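Local coordinates for protein putative isomerase (Sinorhizobium meliloti, PDB 2PPG) that is a putative isomerase of the enolase superfamily, with an N-terminal capping domain and a TIM-barrel domain, whose specific function is not established, at residues E226-I231 / A258-T263; E11-T16 / L56-T61; Y307-H312 / A336-D341. One frame throughout, in Å; residues are numbered along the deposited sequence.

Contact 1. Residues E226-I231 / A258-T263; sequences EAVALI and AASVST
Ile-231 meets Val-261 and Thr-263 through a single branch, its CG2 methyl. That methyl is 3.9 Å from Val-261 CG1 and equally 3.9 Å from Thr-263 OG1. CG1 of Ile-231 is anti to the carbonyl carbon and lies beside the backbone N (chi1 -64°), while CG2, anti to the N, is the methyl that meets the other segment. The Ile-231 and Val-261 side chains cross at about a right angle, so they meet methyl to methyl and not along their lengths. Val-228 lies one helical turn earlier and adds its two methyls. CG1 faces Val-261 CG1 at 4.3 Å, and CG2 rests on Ser-260 CB at 3.9 Å. Val-261 CG1 is thus shared between the two residues of helix 224-234.

The polar ends close by are bonded elsewhere. Ser-260 OG bonds to Arg-256 O, one turn back in its own helix, and presents its CB to Val-228. Thr-263 OG1 bonds to the carboxylate of Glu-235. Val-228 also packs on Ser-262 of a third subunit.

The contact joins two successive outer helices of the barrel domain, the second at its C-terminal end and the turn leading to strand 264-267. Just beyond 226-231, Lys-232 NZ bonds to Ser-260 O. Between the two segments themselves the contact is mainly apolar, so their association probably owes most to burial of apolar surface.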
ATOM      1  N   GLU A 226      15.219 -13.294 -15.662  1.00 36.47           N
ATOM      2  CA  GLU A 226      16.533 -13.637 -16.154  1.00 40.25           C
ATOM      3  C   GLU A 226      17.566 -13.385 -15.056  1.00 41.31           C
ATOM      4  O   GLU A 226      18.292 -14.303 -14.664  1.00 45.60           O
ATOM      5  CB  GLU A 226      16.858 -12.875 -17.448  1.00 37.94           C
ATOM      6  CG  GLU A 226      16.198 -13.477 -18.690  1.00 40.56           C
ATOM      7  CD  GLU A 226      16.125 -12.528 -19.897  1.00 44.04           C
ATOM      8  OE1 GLU A 226      15.533 -12.937 -20.919  1.00 48.78           O
ATOM      9  OE2 GLU A 226      16.637 -11.385 -19.845  1.00 41.73           O
ATOM     10  N   ALA A 227      17.589 -12.170 -14.513  1.00 39.11           N
ATOM     11  CA  ALA A 227      18.594 -11.814 -13.507  1.00 39.67           C
ATOM     12  C   ALA A 227      18.508 -12.699 -12.267  1.00 38.12           C
ATOM     13  O   ALA A 227      19.534 -13.127 -11.736  1.00 39.27           O
ATOM     14  CB  ALA A 227      18.520 -10.334 -13.143  1.00 36.72           C
ATOM     15  N   VAL A 228      17.292 -12.999 -11.825  1.00 36.16           N
ATOM     16  CA  VAL A 228      17.121 -13.884 -10.673  1.00 35.00           C
ATOM     17  C   VAL A 228      17.711 -15.278 -10.917  1.00 37.81           C
ATOM     18  O   VAL A 228      18.452 -15.788 -10.073  1.00 39.66           O
ATOM     19  CB  VAL A 228      15.657 -13.976 -10.228  1.00 32.30           C
ATOM     20  CG1 VAL A 228      15.459 -15.121  -9.232  1.00 32.29           C
ATOM     21  CG2 VAL A 228      15.231 -12.670  -9.611  1.00 31.44           C
ATOM     22  N   ALA A 229      17.408 -15.879 -12.065  1.00 36.22           N
ATOM     23  CA  ALA A 229      17.961 -17.197 -12.393  1.00 39.69           C
ATOM     24  C   ALA A 229      19.498 -17.205 -12.347  1.00 40.62           C
ATOM     25  O   ALA A 229      20.111 -18.103 -11.756  1.00 39.89           O
ATOM     26  CB  ALA A 229      17.461 -17.677 -13.771  1.00 37.98           C
ATOM     27  N   LEU A 230      20.100 -16.190 -12.970  1.00 38.56           N
ATOM     28  CA  LEU A 230      21.549 -16.050 -13.059  1.00 36.94           C
ATOM     29  C   LEU A 230      22.201 -15.885 -11.694  1.00 36.23           C
ATOM     30  O   LEU A 230      23.133 -16.605 -11.363  1.00 40.08           O
ATOM     31  CB  LEU A 230      21.904 -14.875 -13.976  1.00 39.62           C
ATOM     32  CG  LEU A 230      21.552 -15.121 -15.456  1.00 40.93           C
ATOM     33  CD1 LEU A 230      21.520 -13.809 -16.272  1.00 43.40           C
ATOM     34  CD2 LEU A 230      22.492 -16.162 -16.095  1.00 36.07           C
ATOM     35  N   ILE A 231      21.703 -14.942 -10.902  1.00 34.41           N
ATOM     36  CA  ILE A 231      22.175 -14.764  -9.539  1.00 33.66           C
ATOM     37  C   ILE A 231      22.114 -16.067  -8.744  1.00 37.46           C
ATOM     38  O   ILE A 231      23.121 -16.499  -8.184  1.00 39.87           O
ATOM     39  CB  ILE A 231      21.385 -13.672  -8.811  1.00 30.73           C
ATOM     40  CG1 ILE A 231      21.631 -12.328  -9.486  1.00 28.61           C
ATOM     41  CG2 ILE A 231      21.772 -13.622  -7.335  1.00 26.31           C
ATOM     42  CD1 ILE A 231      20.634 -11.257  -9.107  1.00 30.33           C
ATOM     43  N   ALA A 258      15.800  -7.580  -6.165  1.00 31.23           N
ATOM     44  CA  ALA A 258      16.257  -7.303  -4.793  1.00 29.91           C
ATOM     45  C   ALA A 258      15.501  -8.150  -3.766  1.00 33.26           C
ATOM     46  O   ALA A 258      16.108  -8.717  -2.850  1.00 28.59           O
ATOM     47  CB  ALA A 258      16.129  -5.832  -4.464  1.00 23.35           C
ATOM     48  N   ALA A 259      14.182  -8.246  -3.948  1.00 34.89           N
ATOM     49  CA  ALA A 259      13.323  -9.010  -3.046  1.00 37.05           C
ATOM     50  C   ALA A 259      13.456 -10.524  -3.209  1.00 38.56           C
ATOM     51  O   ALA A 259      13.174 -11.262  -2.272  1.00 39.56           O
ATOM     52  CB  ALA A 259      11.864  -8.586  -3.206  1.00 36.58           C
ATOM     53  N   SER A 260      13.897 -10.986  -4.377  1.00 38.44           N
ATOM     54  CA  SER A 260      13.879 -12.417  -4.675  1.00 36.75           C
ATOM     55  C   SER A 260      15.173 -13.167  -4.356  1.00 39.10           C
ATOM     56  O   SER A 260      15.213 -14.391  -4.447  1.00 44.91           O
ATOM     57  CB  SER A 260      13.502 -12.654  -6.136  1.00 37.07           C
ATOM     58  OG  SER A 260      12.290 -12.003  -6.464  1.00 39.08           O
ATOM     59  N   VAL A 261      16.232 -12.449  -3.998  1.00 38.34           N
ATOM     60  CA  VAL A 261      17.523 -13.088  -3.707  1.00 36.26           C
ATOM     61  C   VAL A 261      18.151 -12.494  -2.452  1.00 36.73           C
ATOM     62  O   VAL A 261      17.934 -11.329  -2.138  1.00 38.06           O
ATOM     63  CB  VAL A 261      18.509 -12.938  -4.886  1.00 35.24           C
ATOM     64  CG1 VAL A 261      18.037 -13.739  -6.080  1.00 35.34           C
ATOM     65  CG2 VAL A 261      18.695 -11.464  -5.268  1.00 33.59           C
ATOM     66  N   SER A 262      18.929 -13.275  -1.722  1.00 36.39           N
ATOM     67  CA  SER A 262      19.538 -12.727  -0.513  1.00 40.88           C
ATOM     68  C   SER A 262      20.746 -11.829  -0.843  1.00 41.30           C
ATOM     69  O   SER A 262      21.179 -11.038  -0.010  1.00 43.90           O
ATOM     70  CB  SER A 262      19.916 -13.838   0.462  1.00 38.79           C
ATOM     71  OG  SER A 262      20.789 -14.747  -0.167  1.00 43.73           O
ATOM     72  N   THR A 263      21.257 -11.953  -2.067  1.00 38.14           N
ATOM     73  CA  THR A 263      22.407 -11.195  -2.540  1.00 35.89           C
ATOM     74  C   THR A 263      22.146  -9.698  -2.638  1.00 37.69           C
ATOM     75  O   THR A 263      21.093  -9.250  -3.132  1.00 40.39           O
ATOM     76  CB  THR A 263      22.845 -11.671  -3.936  1.00 36.78           C
ATOM     77  OG1 THR A 263      23.319 -13.014  -3.859  1.00 35.89           O
ATOM     78  CG2 THR A 263      23.964 -10.780  -4.502  1.00 37.43           C
TER

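Contact 2. Residues E11-T16 / L56-T61; sequences ESFTLT and LVRIET
Glu-11 and Arg-58 form a hydrogen-bonded antiparallel pair, with Glu-11 N to Arg-58 O at 3.0 Å and Arg-58 N to Glu-11 O at 2.9 Å. Ser-12 and Val-57 are the non-hydrogen-bonded pair between them and Phe-13 with Leu-56. That last pair is joined by two more backbone bonds. The Phe-13 side chain crosses that of Arg-58 at a slant, and Arg-58 CB lies at the ring edge, near its plane, 3.7 Å from CE2.

Arg-58 is extended from CG to NE and runs beside Glu-11, pointing the same way. The salt bridge between Glu-11 OE1 and Arg-58 NH2 is long, at 3.7 Å, and the two charged planes stand 82° apart. A water helps to close it. It donates to Glu-11 OE1 and to Arg-58 O, both at 2.7 Å, and is met in the guanidinium plane by a weak bond from NH2. Glu-60 OE1 holds the same NH2 at 3.2 Å by a nearly straight bond (162° at the hydrogen), on the anti side of its carboxylate. Two acidic groups thus share one guanidinium, which probably eases the repulsion between them.

On the other face, Ser-12 OG lies against Val-57 CG2 and bonds to Asp-85. Helix 77-92 covers this face at Ser-12 and Val-57, and helix 119-140 at Ile-59. Strand 66-72 flanks strand 52-61 in the capping domain's antiparallel sheet; strand 389-390, from the C-terminal end, flanks strand 7-17.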
ATOM      1  N   GLU A  11      38.976  26.701 -19.239  1.00 33.28           N
ATOM      2  CA  GLU A  11      39.313  26.022 -20.489  1.00 33.17           C
ATOM      3  C   GLU A  11      38.994  24.523 -20.436  1.00 33.31           C
ATOM      4  O   GLU A  11      39.162  23.892 -19.387  1.00 32.60           O
ATOM      5  CB  GLU A  11      40.789  26.224 -20.815  1.00 34.53           C
ATOM      6  CG  GLU A  11      41.188  27.672 -21.021  1.00 41.56           C
ATOM      7  CD  GLU A  11      42.687  27.896 -20.855  1.00 45.73           C
ATOM      8  OE1 GLU A  11      43.213  27.715 -19.735  1.00 48.38           O
ATOM      9  OE2 GLU A  11      43.341  28.267 -21.847  1.00 49.57           O
ATOM     10  N   SER A  12      38.558  23.976 -21.578  1.00 30.41           N
ATOM     11  CA  SER A  12      38.188  22.558 -21.733  1.00 31.50           C
ATOM     12  C   SER A  12      39.099  21.837 -22.724  1.00 31.89           C
ATOM     13  O   SER A  12      39.508  22.420 -23.732  1.00 29.24           O
ATOM     14  CB  SER A  12      36.758  22.435 -22.256  1.00 32.85           C
ATOM     15  OG  SER A  12      35.849  23.149 -21.439  1.00 39.03           O
ATOM     16  N   PHE A  13      39.375  20.560 -22.453  1.00 32.13           N
ATOM     17  CA  PHE A  13      40.347  19.785 -23.233  1.00 31.49           C
ATOM     18  C   PHE A  13      39.955  18.332 -23.340  1.00 32.79           C
ATOM     19  O   PHE A  13      39.250  17.797 -22.479  1.00 34.85           O
ATOM     20  CB  PHE A  13      41.728  19.767 -22.566  1.00 30.97           C
ATOM     21  CG  PHE A  13      42.217  21.102 -22.104  1.00 32.62           C
ATOM     22  CD1 PHE A  13      43.049  21.870 -22.916  1.00 35.05           C
ATOM     23  CD2 PHE A  13      41.896  21.573 -20.843  1.00 30.85           C
ATOM     24  CE1 PHE A  13      43.527  23.101 -22.483  1.00 33.50           C
ATOM     25  CE2 PHE A  13      42.364  22.796 -20.414  1.00 32.96           C
ATOM     26  CZ  PHE A  13      43.186  23.559 -21.237  1.00 31.68           C
ATOM     27  N   THR A  14      40.463  17.672 -24.373  1.00 29.59           N
ATOM     28  CA  THR A  14      40.387  16.229 -24.420  1.00 26.81           C
ATOM     29  C   THR A  14      41.774  15.676 -24.233  1.00 24.97           C
ATOM     30  O   THR A  14      42.750  16.301 -24.615  1.00 24.67           O
ATOM     31  CB  THR A  14      39.842  15.722 -25.751  1.00 30.08           C
ATOM     32  OG1 THR A  14      40.452  16.455 -26.819  1.00 35.98           O
ATOM     33  CG2 THR A  14      38.331  15.885 -25.811  1.00 28.30           C
ATOM     34  N   LEU A  15      41.852  14.510 -23.618  1.00 26.18           N
ATOM     35  CA  LEU A  15      43.076  13.764 -23.568  1.00 30.28           C
ATOM     36  C   LEU A  15      42.760  12.418 -24.157  1.00 34.09           C
ATOM     37  O   LEU A  15      41.861  11.725 -23.663  1.00 33.33           O
ATOM     38  CB  LEU A  15      43.541  13.606 -22.125  1.00 32.99           C
ATOM     39  CG  LEU A  15      44.831  12.829 -21.857  1.00 30.36           C
ATOM     40  CD1 LEU A  15      45.968  13.412 -22.656  1.00 29.91           C
ATOM     41  CD2 LEU A  15      45.163  12.868 -20.365  1.00 29.55           C
ATOM     42  N   THR A  16      43.485  12.052 -25.216  1.00 38.26           N
ATOM     43  CA  THR A  16      43.239  10.807 -25.947  1.00 40.77           C
ATOM     44  C   THR A  16      44.441   9.866 -25.909  1.00 44.78           C
ATOM     45  O   THR A  16      45.450  10.139 -26.545  1.00 47.55           O
ATOM     46  CB  THR A  16      42.915  11.102 -27.425  1.00 40.78           C
ATOM     47  OG1 THR A  16      41.787  11.980 -27.508  1.00 42.03           O
ATOM     48  CG2 THR A  16      42.614   9.812 -28.192  1.00 40.76           C
ATOM     49  N   LEU A  56      38.861  17.175 -19.766  1.00 29.86           N
ATOM     50  CA  LEU A  56      39.437  17.831 -18.606  1.00 29.19           C
ATOM     51  C   LEU A  56      39.162  19.324 -18.676  1.00 34.75           C
ATOM     52  O   LEU A  56      39.200  19.939 -19.759  1.00 35.34           O
ATOM     53  CB  LEU A  56      40.947  17.620 -18.528  1.00 28.43           C
ATOM     54  CG  LEU A  56      41.474  16.266 -18.050  1.00 32.35           C
ATOM     55  CD1 LEU A  56      41.471  15.196 -19.162  1.00 26.65           C
ATOM     56  CD2 LEU A  56      42.877  16.455 -17.487  1.00 31.02           C
ATOM     57  N   VAL A  57      38.898  19.902 -17.508  1.00 32.04           N
ATOM     58  CA  VAL A  57      38.614  21.302 -17.399  1.00 30.54           C
ATOM     59  C   VAL A  57      39.659  21.887 -16.468  1.00 32.35           C
ATOM     60  O   VAL A  57      40.013  21.275 -15.457  1.00 31.53           O
ATOM     61  CB  VAL A  57      37.158  21.539 -16.910  1.00 31.17           C
ATOM     62  CG1 VAL A  57      37.027  22.825 -16.142  1.00 31.53           C
ATOM     63  CG2 VAL A  57      36.210  21.562 -18.081  1.00 27.46           C
ATOM     64  N   ARG A  58      40.171  23.055 -16.844  1.00 32.49           N
ATOM     65  CA  ARG A  58      41.168  23.772 -16.072  1.00 35.28           C
ATOM     66  C   ARG A  58      40.583  25.135 -15.763  1.00 35.18           C
ATOM     67  O   ARG A  58      40.210  25.866 -16.677  1.00 34.24           O
ATOM     68  CB  ARG A  58      42.439  23.925 -16.901  1.00 38.22           C
ATOM     69  CG  ARG A  58      43.576  24.663 -16.229  1.00 38.35           C
ATOM     70  CD  ARG A  58      44.608  25.062 -17.280  1.00 39.70           C
ATOM     71  NE  ARG A  58      45.840  25.556 -16.677  1.00 39.87           N
ATOM     72  CZ  ARG A  58      46.076  26.829 -16.366  1.00 36.26           C
ATOM     73  NH1 ARG A  58      47.226  27.162 -15.813  1.00 33.54           N
ATOM     74  NH2 ARG A  58      45.167  27.765 -16.605  1.00 37.30           N
ATOM     75  N   ILE A  59      40.486  25.461 -14.477  1.00 33.53           N
ATOM     76  CA  ILE A  59      39.861  26.701 -14.038  1.00 33.85           C
ATOM     77  C   ILE A  59      40.858  27.534 -13.246  1.00 35.55           C
ATOM     78  O   ILE A  59      41.500  27.026 -12.334  1.00 37.80           O
ATOM     79  CB  ILE A  59      38.589  26.436 -13.170  1.00 32.24           C
ATOM     80  CG1 ILE A  59      37.576  25.599 -13.956  1.00 30.15           C
ATOM     81  CG2 ILE A  59      37.971  27.757 -12.689  1.00 28.04           C
ATOM     82  CD1 ILE A  59      36.188  25.537 -13.348  1.00 31.60           C
ATOM     83  N   GLU A  60      40.985  28.807 -13.602  1.00 33.94           N
ATOM     84  CA  GLU A  60      41.924  29.690 -12.936  1.00 35.87           C
ATOM     85  C   GLU A  60      41.243  30.901 -12.286  1.00 33.71           C
ATOM     86  O   GLU A  60      40.408  31.569 -12.905  1.00 26.25           O
ATOM     87  CB  GLU A  60      43.014  30.146 -13.913  1.00 36.02           C
ATOM     88  CG  GLU A  60      44.099  31.032 -13.292  1.00 37.37           C
ATOM     89  CD  GLU A  60      45.213  31.405 -14.273  1.00 41.45           C
ATOM     90  OE1 GLU A  60      45.335  30.730 -15.323  1.00 44.23           O
ATOM     91  OE2 GLU A  60      45.970  32.371 -13.993  1.00 42.43           O
ATOM     92  N   THR A  61      41.627  31.174 -11.039  1.00 35.38           N
ATOM     93  CA  THR A  61      41.143  32.339 -10.303  1.00 36.88           C
ATOM     94  C   THR A  61      41.924  33.599 -10.665  1.00 37.75           C
ATOM     95  O   THR A  61      42.967  33.529 -11.290  1.00 35.53           O
ATOM     96  CB  THR A  61      41.259  32.133  -8.797  1.00 35.04           C
ATOM     97  OG1 THR A  61      42.641  32.031  -8.440  1.00 37.93           O
ATOM     98  CG2 THR A  61      40.547  30.867  -8.391  1.00 35.50           C
TER
HETATM   99  O   HOH W   1      41.940  27.836 -17.369  1.00 29.49           O

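Contact 3. Residues Y307-H312 / A336-D341; sequences YAHVHH and ALANVD
His-309 and Asn-339 supply the polar link of this contact. His-309 ND1 donates a weak hydrogen bond to Asn-339 OD1 at 3.4 Å, bent to 137° at the hydrogen. The two side chains cross at about a right angle, and the imidazole and amide planes are 52° apart. The oxygen approaches the ring obliquely, which fits the bent bond. With CG opposite the backbone N and beside the carbonyl carbon (chi1 180°), the His-309 ring brings its ND1 side to Asn-339 and Ala-338.

The other end of the amide is held from outside the two segments. Asn-339 ND2 bonds to Ile-313 O, just past the helix end. It also lies 3.4 Å from Ala-308 O, but at too poor an angle for a bond. With its oxygen at His-309 and its nitrogen at Ile-313, the amide spans the helix terminus, and the bond to Ile-313 probably fixes its rotation.

That terminus is a Schellman motif. His-312, with positive phi, is its C-prime residue. Its N bonds to His-309 O at 3.2 Å, and Ile-313 N bonds to Ala-308 O. The turn leads from helix 293-310 into strand 314-315 of the barrel domain. The His-312 ring has His-309 O over its centre, 4.1 Å above the plane.

Apolar contact is small. Ala-338 CB lies at the edge of the His-309 ring, near its plane, 3.5 Å from ND1 and 3.7 Å from CE1.

Further bonds place the 336-341 loop. Asn-339 and Asp-341 make backbone bonds to Val-315, and the Arg-153 side chain bonds through NH2 to Leu-337 O. Across a subunit boundary, His-309 packs on Arg-303 of a fourth subunit, and His-311 NE2 bonds to Tyr-307 OH of that same subunit.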
ATOM      1  N   TYR A 307      22.465  10.658   1.234  1.00 28.98           N
ATOM      2  CA  TYR A 307      21.219   9.925   1.138  1.00 29.25           C
ATOM      3  C   TYR A 307      21.392   8.440   1.503  1.00 28.28           C
ATOM      4  O   TYR A 307      20.549   7.870   2.172  1.00 27.48           O
ATOM      5  CB  TYR A 307      20.631  10.071  -0.260  1.00 34.03           C
ATOM      6  CG  TYR A 307      19.120   9.943  -0.320  1.00 34.87           C
ATOM      7  CD1 TYR A 307      18.295  11.023  -0.002  1.00 32.48           C
ATOM      8  CD2 TYR A 307      18.521   8.746  -0.723  1.00 33.98           C
ATOM      9  CE1 TYR A 307      16.917  10.913  -0.065  1.00 35.31           C
ATOM     10  CE2 TYR A 307      17.145   8.622  -0.795  1.00 35.28           C
ATOM     11  CZ  TYR A 307      16.344   9.706  -0.459  1.00 37.50           C
ATOM     12  OH  TYR A 307      14.972   9.576  -0.519  1.00 37.78           O
ATOM     13  N   ALA A 308      22.486   7.820   1.076  1.00 27.34           N
ATOM     14  CA  ALA A 308      22.731   6.427   1.429  1.00 31.88           C
ATOM     15  C   ALA A 308      22.918   6.259   2.938  1.00 31.09           C
ATOM     16  O   ALA A 308      22.495   5.267   3.507  1.00 31.81           O
ATOM     17  CB  ALA A 308      23.940   5.895   0.693  1.00 33.87           C
ATOM     18  N   HIS A 309      23.563   7.242   3.559  1.00 33.17           N
ATOM     19  CA  HIS A 309      23.773   7.299   4.999  1.00 35.66           C
ATOM     20  C   HIS A 309      22.437   7.320   5.735  1.00 35.42           C
ATOM     21  O   HIS A 309      22.122   6.424   6.527  1.00 35.39           O
ATOM     22  CB  HIS A 309      24.556   8.566   5.327  1.00 41.99           C
ATOM     23  CG  HIS A 309      24.831   8.752   6.785  1.00 48.98           C
ATOM     24  ND1 HIS A 309      25.941   8.220   7.404  1.00 52.40           N
ATOM     25  CD2 HIS A 309      24.149   9.423   7.744  1.00 50.55           C
ATOM     26  CE1 HIS A 309      25.930   8.551   8.684  1.00 53.24           C
ATOM     27  NE2 HIS A 309      24.854   9.281   8.915  1.00 53.13           N
ATOM     28  N   VAL A 310      21.664   8.363   5.461  1.00 31.77           N
ATOM     29  CA  VAL A 310      20.297   8.480   5.938  1.00 34.32           C
ATOM     30  C   VAL A 310      19.503   7.182   5.736  1.00 34.41           C
ATOM     31  O   VAL A 310      18.804   6.741   6.642  1.00 32.57           O
ATOM     32  CB  VAL A 310      19.565   9.646   5.224  1.00 34.93           C
ATOM     33  CG1 VAL A 310      18.071   9.487   5.334  1.00 37.57           C
ATOM     34  CG2 VAL A 310      19.990  10.972   5.802  1.00 35.62           C
ATOM     35  N   HIS A 311      19.623   6.568   4.558  1.00 32.41           N
ATOM     36  CA  HIS A 311      18.794   5.413   4.227  1.00 30.75           C
ATOM     37  C   HIS A 311      19.467   4.060   4.400  1.00 29.61           C
ATOM     38  O   HIS A 311      18.971   3.056   3.888  1.00 29.67           O
ATOM     39  CB  HIS A 311      18.190   5.560   2.831  1.00 30.57           C
ATOM     40  CG  HIS A 311      17.006   6.467   2.801  1.00 31.93           C
ATOM     41  ND1 HIS A 311      15.747   6.048   3.170  1.00 33.15           N
ATOM     42  CD2 HIS A 311      16.892   7.783   2.493  1.00 33.21           C
ATOM     43  CE1 HIS A 311      14.904   7.065   3.076  1.00 35.20           C
ATOM     44  NE2 HIS A 311      15.573   8.128   2.667  1.00 32.40           N
ATOM     45  N   HIS A 312      20.585   4.049   5.125  1.00 26.66           N
ATOM     46  CA  HIS A 312      21.309   2.820   5.493  1.00 30.39           C
ATOM     47  C   HIS A 312      21.698   1.930   4.336  1.00 29.70           C
ATOM     48  O   HIS A 312      21.373   0.741   4.317  1.00 33.73           O
ATOM     49  CB  HIS A 312      20.527   2.030   6.544  1.00 31.08           C
ATOM     50  CG  HIS A 312      20.230   2.840   7.756  1.00 31.01           C
ATOM     51  ND1 HIS A 312      19.155   3.701   7.823  1.00 31.16           N
ATOM     52  CD2 HIS A 312      20.914   2.992   8.912  1.00 28.15           C
ATOM     53  CE1 HIS A 312      19.174   4.326   8.984  1.00 34.38           C
ATOM     54  NE2 HIS A 312      20.228   3.911   9.665  1.00 33.81           N
ATOM     55  N   ALA A 336      35.388  11.332   3.020  1.00 27.93           N
ATOM     56  CA  ALA A 336      34.531  12.152   3.883  1.00 26.94           C
ATOM     57  C   ALA A 336      33.171  11.516   4.174  1.00 28.52           C
ATOM     58  O   ALA A 336      32.362  12.083   4.896  1.00 33.71           O
ATOM     59  CB  ALA A 336      34.338  13.515   3.252  1.00 22.50           C
ATOM     60  N   LEU A 337      32.918  10.354   3.584  1.00 31.70           N
ATOM     61  CA  LEU A 337      31.631   9.686   3.688  1.00 29.98           C
ATOM     62  C   LEU A 337      31.644   8.552   4.718  1.00 34.53           C
ATOM     63  O   LEU A 337      32.546   7.714   4.734  1.00 36.55           O
ATOM     64  CB  LEU A 337      31.238   9.127   2.330  1.00 27.53           C
ATOM     65  CG  LEU A 337      30.726  10.128   1.296  1.00 28.24           C
ATOM     66  CD1 LEU A 337      30.595   9.407  -0.011  1.00 29.90           C
ATOM     67  CD2 LEU A 337      29.396  10.760   1.691  1.00 25.63           C
ATOM     68  N   ALA A 338      30.628   8.515   5.569  1.00 36.80           N
ATOM     69  CA  ALA A 338      30.524   7.457   6.567  1.00 35.53           C
ATOM     70  C   ALA A 338      30.371   6.066   5.949  1.00 37.94           C
ATOM     71  O   ALA A 338      31.007   5.108   6.389  1.00 41.02           O
ATOM     72  CB  ALA A 338      29.374   7.744   7.486  1.00 36.90           C
ATOM     73  N   ASN A 339      29.549   5.967   4.910  1.00 36.99           N
ATOM     74  CA  ASN A 339      29.110   4.673   4.395  1.00 38.91           C
ATOM     75  C   ASN A 339      29.984   3.979   3.340  1.00 38.19           C
ATOM     76  O   ASN A 339      29.562   2.958   2.778  1.00 34.84           O
ATOM     77  CB  ASN A 339      27.663   4.776   3.875  1.00 41.10           C
ATOM     78  CG  ASN A 339      26.638   4.712   4.990  1.00 39.59           C
ATOM     79  OD1 ASN A 339      26.889   5.169   6.105  1.00 39.55           O
ATOM     80  ND2 ASN A 339      25.469   4.153   4.688  1.00 37.70           N
ATOM     81  N   VAL A 340      31.181   4.511   3.079  1.00 39.15           N
ATOM     82  CA  VAL A 340      32.079   3.920   2.067  1.00 39.62           C
ATOM     83  C   VAL A 340      32.826   2.657   2.507  1.00 38.27           C
ATOM     84  O   VAL A 340      33.758   2.703   3.293  1.00 36.31           O
ATOM     85  CB  VAL A 340      33.058   4.952   1.459  1.00 39.18           C
ATOM     86  CG1 VAL A 340      34.011   4.269   0.482  1.00 34.79           C
ATOM     87  CG2 VAL A 340      32.272   6.040   0.736  1.00 39.24           C
ATOM     88  N   ASP A 341      32.405   1.527   1.969  1.00 44.75           N
ATOM     89  CA  ASP A 341      32.931   0.228   2.385  1.00 50.39           C
ATOM     90  C   ASP A 341      34.199  -0.129   1.617  1.00 48.20           C
ATOM     91  O   ASP A 341      35.052  -0.872   2.105  1.00 47.73           O
ATOM     92  CB  ASP A 341      31.870  -0.847   2.119  1.00 55.48           C
ATOM     93  CG  ASP A 341      32.164  -2.145   2.834  1.00 60.61           C
ATOM     94  OD1 ASP A 341      32.410  -3.169   2.152  1.00 59.63           O
ATOM     95  OD2 ASP A 341      32.153  -2.133   4.084  1.00 64.48           O
TER

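From the N terminus, contact 2 comes first. It closes a loop of 39 residues with strand but no helix, pairing strand 7-17 with strand 52-61. Contact 1 follows in the barrel domain, joining helix 224-234 to the end of helix 251-260 across 26 residues that include strand 241-243. Contact 3 comes last and closes 23 residues, with strand 314-315 and most of helix 325-336, tying the end of helix 293-310 to the loop before strand 343-345. The three are in series, neither nested nor crossed. Contacts 1 and 3 both belong to the barrel domain, their centres 24 Å apart. Contact 2 is across the chain's centre from contact 1, their centres 43 Å apart.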